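Local coordinates for gram-positive cocci surface proteins LPxTG domain-containing protein (Streptococcus pneumoniae, PDB 3NZ3), which probably helps the bacterium adhere to host mucus as a cell-wall-anchored surface protein, this chain being its mucin-binding domain, at residues 26-31 against 71-76; 36-41 against 105-110. All blocks are in the same frame, centred on the assembly; numbering follows the deposited sequence.

Contact 1. Residues 26-31 against 71-76; sequences IHYVDK and DEVISG
I26 and Y28, on one face of strand 14-30, meet V73 and S75 of strand 68-74 and the loop after it, joining the two sheets of this all-beta mucin-binding domain, described as Ig-like. Here the two sheets are linked by an apolar pair and a bridging water. I26 and V73 reach for each other tip to tip, CD1 of I26 standing 3.7 Å from CG2 of V73. The isoleucine chain is extended at its end (chi2 167°), which carries CD1 across the gap. Y28 crosses V73 obliquely, its OH 3.3 Å from CG1 of V73. That methyl lies anti to the backbone N (chi1 -178°), while CG2 is left to face I26. S75 OG sits in the plane of the Y28 ring, at its edge, 3.9 Å from CE2 of Y28, and is also hydrogen-bonded to the carbonyl O of I86. K38 makes a cation-pi contact with the same ring. Between the segments one water gathers three polar atoms: it lies 2.8 Å from Y28 OH and donates to S75 OG and, at 2.7 Å, to the carbonyl O of V73.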
loop_
_atom_site.group_PDB
_atom_site.type_symbol
_atom_site.label_atom_id
_atom_site.label_comp_id
_atom_site.label_asym_id
_atom_site.label_seq_id
_atom_site.Cartn_x
_atom_site.Cartn_y
_atom_site.Cartn_z
ATOM N N ILE A 26 -6.313 -0.254 3.006
ATOM C CA ILE A 26 -7.675 -0.510 2.575
ATOM C C ILE A 26 -8.594 -0.376 3.786
ATOM O O ILE A 26 -8.355 -1.002 4.826
ATOM C CB ILE A 26 -7.826 -1.903 1.917
ATOM C CG1 ILE A 26 -6.706 -2.127 0.894
ATOM C CG2 ILE A 26 -9.216 -2.044 1.264
ATOM C CD1 ILE A 26 -6.568 -3.562 0.411
ATOM N N HIS A 27 -9.611 0.469 3.652
ATOM C CA HIS A 27 -10.645 0.634 4.674
ATOM C C HIS A 27 -11.913 -0.068 4.221
ATOM O O HIS A 27 -12.186 -0.161 3.017
ATOM C CB HIS A 27 -10.984 2.106 4.908
ATOM C CG HIS A 27 -9.812 2.965 5.264
ATOM N ND1 HIS A 27 -9.175 2.891 6.484
ATOM C CD2 HIS A 27 -9.183 3.942 4.567
ATOM C CE1 HIS A 27 -8.196 3.779 6.521
ATOM N NE2 HIS A 27 -8.180 4.430 5.371
ATOM N N TYR A 28 -12.692 -0.537 5.193
ATOM C CA TYR A 28 -13.957 -1.227 4.932
ATOM C C TYR A 28 -15.038 -0.545 5.757
ATOM O O TYR A 28 -15.011 -0.608 6.990
ATOM C CB TYR A 28 -13.852 -2.705 5.313
ATOM C CG TYR A 28 -12.774 -3.451 4.557
ATOM C CD1 TYR A 28 -11.468 -3.511 5.043
ATOM C CD2 TYR A 28 -13.058 -4.082 3.350
ATOM C CE1 TYR A 28 -10.464 -4.193 4.341
ATOM C CE2 TYR A 28 -12.071 -4.766 2.642
ATOM C CZ TYR A 28 -10.773 -4.813 3.144
ATOM O OH TYR A 28 -9.797 -5.490 2.447
ATOM N N VAL A 29 -15.976 0.120 5.082
ATOM C CA VAL A 29 -16.975 0.932 5.780
ATOM C C VAL A 29 -18.416 0.639 5.357
ATOM O O VAL A 29 -18.676 0.087 4.284
ATOM C CB VAL A 29 -16.702 2.465 5.648
ATOM C CG1 VAL A 29 -15.280 2.829 6.106
ATOM C CG2 VAL A 29 -16.948 2.956 4.223
ATOM N N ASP A 30 -19.350 1.017 6.223
ATOM C CA ASP A 30 -20.759 1.044 5.866
ATOM C C ASP A 30 -20.972 2.186 4.866
ATOM O O ASP A 30 -20.588 3.330 5.129
ATOM C CB ASP A 30 -21.600 1.250 7.129
ATOM C CG ASP A 30 -23.092 1.156 6.874
ATOM O OD1 ASP A 30 -23.620 1.949 6.075
ATOM O OD2 ASP A 30 -23.741 0.293 7.497
ATOM N N LYS A 31 -21.574 1.865 3.719
ATOM C CA LYS A 31 -21.828 2.843 2.645
ATOM C C LYS A 31 -22.512 4.120 3.137
ATOM O O LYS A 31 -22.196 5.215 2.668
ATOM C CB LYS A 31 -22.666 2.212 1.519
ATOM C CG LYS A 31 -22.767 3.082 0.259
ATOM C CD LYS A 31 -23.775 2.534 -0.726
ATOM C CE LYS A 31 -23.907 3.451 -1.943
ATOM N NZ LYS A 31 -24.996 2.981 -2.840
ATOM N N ASP A 71 -0.201 -6.772 -2.558
ATOM C CA ASP A 71 -0.941 -7.971 -2.926
ATOM C C ASP A 71 -2.433 -7.692 -3.093
ATOM O O ASP A 71 -2.982 -6.759 -2.492
ATOM C CB ASP A 71 -0.755 -9.070 -1.878
ATOM C CG ASP A 71 0.645 -9.642 -1.863
ATOM O OD1 ASP A 71 1.358 -9.541 -2.884
ATOM O OD2 ASP A 71 1.031 -10.192 -0.811
ATOM N N GLU A 72 -3.075 -8.518 -3.910
ATOM C CA GLU A 72 -4.528 -8.534 -4.013
ATOM C C GLU A 72 -5.145 -8.811 -2.645
ATOM O O GLU A 72 -4.630 -9.629 -1.868
ATOM C CB GLU A 72 -4.987 -9.600 -5.024
ATOM C CG GLU A 72 -6.505 -9.766 -5.080
ATOM C CD GLU A 72 -6.987 -10.924 -5.949
ATOM O OE1 GLU A 72 -6.298 -11.958 -6.035
ATOM O OE2 GLU A 72 -8.088 -10.797 -6.533
ATOM N N VAL A 73 -6.241 -8.114 -2.346
ATOM C CA VAL A 73 -7.004 -8.369 -1.128
ATOM C C VAL A 73 -8.485 -8.555 -1.460
ATOM O O VAL A 73 -9.153 -7.615 -1.886
ATOM C CB VAL A 73 -6.836 -7.237 -0.076
ATOM C CG1 VAL A 73 -7.599 -7.572 1.195
ATOM C CG2 VAL A 73 -5.356 -7.010 0.252
ATOM N N ILE A 74 -8.978 -9.776 -1.266
ATOM C CA ILE A 74 -10.398 -10.088 -1.458
ATOM C C ILE A 74 -11.205 -9.475 -0.305
ATOM O O ILE A 74 -10.862 -9.652 0.868
ATOM C CB ILE A 74 -10.628 -11.622 -1.553
ATOM C CG1 ILE A 74 -9.858 -12.203 -2.750
ATOM C CG2 ILE A 74 -12.121 -11.960 -1.671
ATOM C CD1 ILE A 74 -9.583 -13.700 -2.638
ATOM N N SER A 75 -12.251 -8.726 -0.647
ATOM C CA SER A 75 -13.146 -8.145 0.352
ATOM C C SER A 75 -14.121 -9.220 0.814
ATOM O O SER A 75 -14.948 -9.691 0.034
ATOM C CB SER A 75 -13.918 -6.954 -0.227
ATOM O OG SER A 75 -13.066 -6.033 -0.891
ATOM N N GLY A 76 -14.026 -9.612 2.080
ATOM C CA GLY A 76 -14.864 -10.700 2.605
ATOM C C GLY A 76 -16.328 -10.314 2.726
ATOM O O GLY A 76 -16.661 -9.128 2.739
HETATM O O HOH W 1 -10.434 -5.866 -0.209
#

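Contact 2. Residues 36-41 against 105-110; sequences NVKEDV and VRYDRL
Y107 meets V37 and K38 with different parts of one side chain, a worked example of how an aromatic residue near a strand end can set its ring against a valine methyl and its hydroxyl against the methylene part of a lysine. CG2 of V37 approaches the ring 3.7 Å from CD1 of Y107 and 4.2 Å from CE1 of Y107. With CG1 of V37 set anti to the carbonyl carbon (chi1 -67°), CG2 falls between the backbone N and that carbon, the crowded position, and from there it projects at the tyrosine. Farther along the ring, CD of K38 lies 3.7 Å from OH of Y107. The lysine chain is extended at chi2 but bends at chi3 (67°), and its NZ stays 4.1 Å from OH of Y107, so the pair touches through a methylene group while the charged end travels on to a cation-pi contact with Y28.

The second shell fixes both partners. The hydroxyl of Y107 has its hydrogen-bond partner in G76, in the loop after strand 68-74. I78 and Y81, from loops, touch both V37 and Y107 and extend the apolar patch. On the backbone side, V37 is hydrogen-bonded to Y28, and V105 to H27 and V29, so strand 14-30 holds both segments. The chain turns a corner at K38, which separates the short, weakly bonded strand at about 36-37 from the long strand 39-53. The arrangement belongs to the mixed sheet of this all-beta domain, in which the inner strand 14-30 runs antiparallel to 39-53 and parallel to the edge strand 101-107; side chains from strand 36-37 and the corner at K38 meet Y107 beside strand 14-30.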
loop_
_atom_site.group_PDB
_atom_site.type_symbol
_atom_site.label_atom_id
_atom_site.label_comp_id
_atom_site.label_asym_id
_atom_site.label_seq_id
_atom_site.Cartn_x
_atom_site.Cartn_y
_atom_site.Cartn_z
ATOM N N ASN A 36 -16.540 1.817 10.318
ATOM C CA ASN A 36 -15.681 0.735 9.841
ATOM C C ASN A 36 -16.269 -0.620 10.215
ATOM O O ASN A 36 -16.568 -0.873 11.384
ATOM C CB ASN A 36 -14.242 0.880 10.356
ATOM C CG ASN A 36 -13.567 2.141 9.842
ATOM O OD1 ASN A 36 -13.835 3.234 10.330
ATOM N ND2 ASN A 36 -12.689 1.994 8.852
ATOM N N VAL A 37 -16.449 -1.477 9.213
ATOM C CA VAL A 37 -17.127 -2.762 9.403
ATOM C C VAL A 37 -16.162 -3.951 9.429
ATOM O O VAL A 37 -16.569 -5.089 9.718
ATOM C CB VAL A 37 -18.248 -2.976 8.357
ATOM C CG1 VAL A 37 -19.369 -1.966 8.584
ATOM C CG2 VAL A 37 -17.702 -2.863 6.938
ATOM N N LYS A 38 -14.896 -3.667 9.117
ATOM C CA LYS A 38 -13.796 -4.628 9.160
ATOM C C LYS A 38 -12.528 -3.875 9.549
ATOM O O LYS A 38 -12.458 -2.650 9.398
ATOM C CB LYS A 38 -13.572 -5.266 7.784
ATOM C CG LYS A 38 -14.373 -6.512 7.482
ATOM C CD LYS A 38 -14.196 -6.935 6.013
ATOM C CE LYS A 38 -12.775 -7.407 5.728
ATOM N NZ LYS A 38 -12.676 -8.235 4.493
ATOM N N GLU A 39 -11.526 -4.606 10.036
ATOM C CA GLU A 39 -10.207 -4.027 10.298
ATOM C C GLU A 39 -9.569 -3.518 9.004
ATOM O O GLU A 39 -9.730 -4.128 7.944
ATOM C CB GLU A 39 -9.278 -5.066 10.926
ATOM C CG GLU A 39 -9.395 -5.206 12.429
ATOM C CD GLU A 39 -8.083 -5.628 13.065
ATOM O OE1 GLU A 39 -7.461 -6.592 12.574
ATOM O OE2 GLU A 39 -7.662 -4.987 14.050
ATOM N N ASP A 40 -8.845 -2.408 9.104
ATOM C CA ASP A 40 -8.011 -1.927 8.007
ATOM C C ASP A 40 -7.012 -2.992 7.591
ATOM O O ASP A 40 -6.525 -3.750 8.435
ATOM C CB ASP A 40 -7.224 -0.692 8.440
ATOM C CG ASP A 40 -8.049 0.569 8.429
ATOM O OD1 ASP A 40 -9.227 0.535 7.999
ATOM O OD2 ASP A 40 -7.499 1.611 8.842
ATOM N N VAL A 41 -6.714 -3.046 6.292
ATOM C CA VAL A 41 -5.592 -3.836 5.784
ATOM C C VAL A 41 -4.461 -2.865 5.404
ATOM O O VAL A 41 -4.657 -1.951 4.597
ATOM C CB VAL A 41 -6.009 -4.744 4.590
ATOM C CG1 VAL A 41 -4.788 -5.295 3.854
ATOM C CG2 VAL A 41 -6.894 -5.901 5.082
ATOM N N VAL A 105 -13.508 0.274 0.636
ATOM C CA VAL A 105 -14.496 -0.685 0.180
ATOM C C VAL A 105 -15.773 -0.408 0.973
ATOM O O VAL A 105 -15.733 -0.297 2.201
ATOM C CB VAL A 105 -14.004 -2.140 0.416
ATOM C CG1 VAL A 105 -15.061 -3.162 0.010
ATOM C CG2 VAL A 105 -12.689 -2.395 -0.337
ATOM N N ARG A 106 -16.899 -0.289 0.270
ATOM C CA ARG A 106 -18.166 0.093 0.904
ATOM C C ARG A 106 -19.211 -1.015 0.881
ATOM O O ARG A 106 -19.488 -1.609 -0.169
ATOM C CB ARG A 106 -18.725 1.372 0.271
ATOM C CG ARG A 106 -17.956 2.616 0.666
ATOM C CD ARG A 106 -18.410 3.853 -0.079
ATOM N NE ARG A 106 -17.668 5.028 0.382
ATOM C CZ ARG A 106 -16.528 5.463 -0.155
ATOM N NH1 ARG A 106 -15.979 4.827 -1.182
ATOM N NH2 ARG A 106 -15.930 6.540 0.343
ATOM N N TYR A 107 -19.783 -1.279 2.058
ATOM C CA TYR A 107 -20.843 -2.266 2.231
ATOM C C TYR A 107 -22.151 -1.561 2.552
ATOM O O TYR A 107 -22.204 -0.655 3.398
ATOM C CB TYR A 107 -20.525 -3.237 3.375
ATOM C CG TYR A 107 -19.306 -4.114 3.183
ATOM C CD1 TYR A 107 -18.019 -3.596 3.330
ATOM C CD2 TYR A 107 -19.440 -5.474 2.901
ATOM C CE1 TYR A 107 -16.888 -4.409 3.170
ATOM C CE2 TYR A 107 -18.322 -6.293 2.744
ATOM C CZ TYR A 107 -17.048 -5.748 2.881
ATOM O OH TYR A 107 -15.937 -6.549 2.730
ATOM N N ASP A 108 -23.212 -1.981 1.880
ATOM C CA ASP A 108 -24.532 -1.439 2.153
ATOM C C ASP A 108 -25.352 -2.530 2.832
ATOM O O ASP A 108 -25.306 -3.688 2.419
ATOM C CB ASP A 108 -25.186 -0.981 0.851
ATOM C CG ASP A 108 -26.215 0.124 1.061
ATOM O OD1 ASP A 108 -26.321 0.668 2.184
ATOM O OD2 ASP A 108 -26.919 0.448 0.084
ATOM N N ARG A 109 -26.075 -2.164 3.889
ATOM C CA ARG A 109 -26.906 -3.124 4.615
ATOM C C ARG A 109 -27.958 -3.749 3.700
ATOM O O ARG A 109 -28.381 -3.132 2.719
ATOM C CB ARG A 109 -27.561 -2.473 5.843
ATOM C CG ARG A 109 -28.473 -1.290 5.540
ATOM C CD ARG A 109 -29.140 -0.771 6.817
ATOM N NE ARG A 109 -30.390 -0.077 6.508
ATOM C CZ ARG A 109 -31.263 0.366 7.411
ATOM N NH1 ARG A 109 -31.035 0.207 8.708
ATOM N NH2 ARG A 109 -32.367 0.979 7.012
ATOM N N LEU A 110 -28.367 -4.973 4.026
ATOM C CA LEU A 110 -29.391 -5.689 3.267
ATOM C C LEU A 110 -30.670 -4.865 3.114
ATOM O O LEU A 110 -31.010 -4.059 3.990
ATOM C CB LEU A 110 -29.702 -7.040 3.920
ATOM C CG LEU A 110 -28.629 -8.129 3.843
ATOM C CD1 LEU A 110 -29.038 -9.345 4.664
ATOM C CD2 LEU A 110 -28.337 -8.530 2.391
#

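How the contacts relate
Contacts 1 and 2 have centres about 7 Å apart and behave as one packed region on the same side of the chain's centre. Strand 14-30, which supplies 26-31 to contact 1, lies between strands 39-53 and 101-107, on which parts of 36-41 and 105-110 lie. The segments of the two contacts alternate along the chain. Two probable hydrogen bonds join the contacts: G76 O of contact 1 lies 2.7 Å from Y107 OH of contact 2, and K31 N lies 2.6 Å from Y107 O. K38 NZ also packs 3.1 Å from G76 N. A triethylene glycol, probably from the crystallisation liquor, lies about 5 Å from the K38 side chain and is hydrogen-bonded to N36.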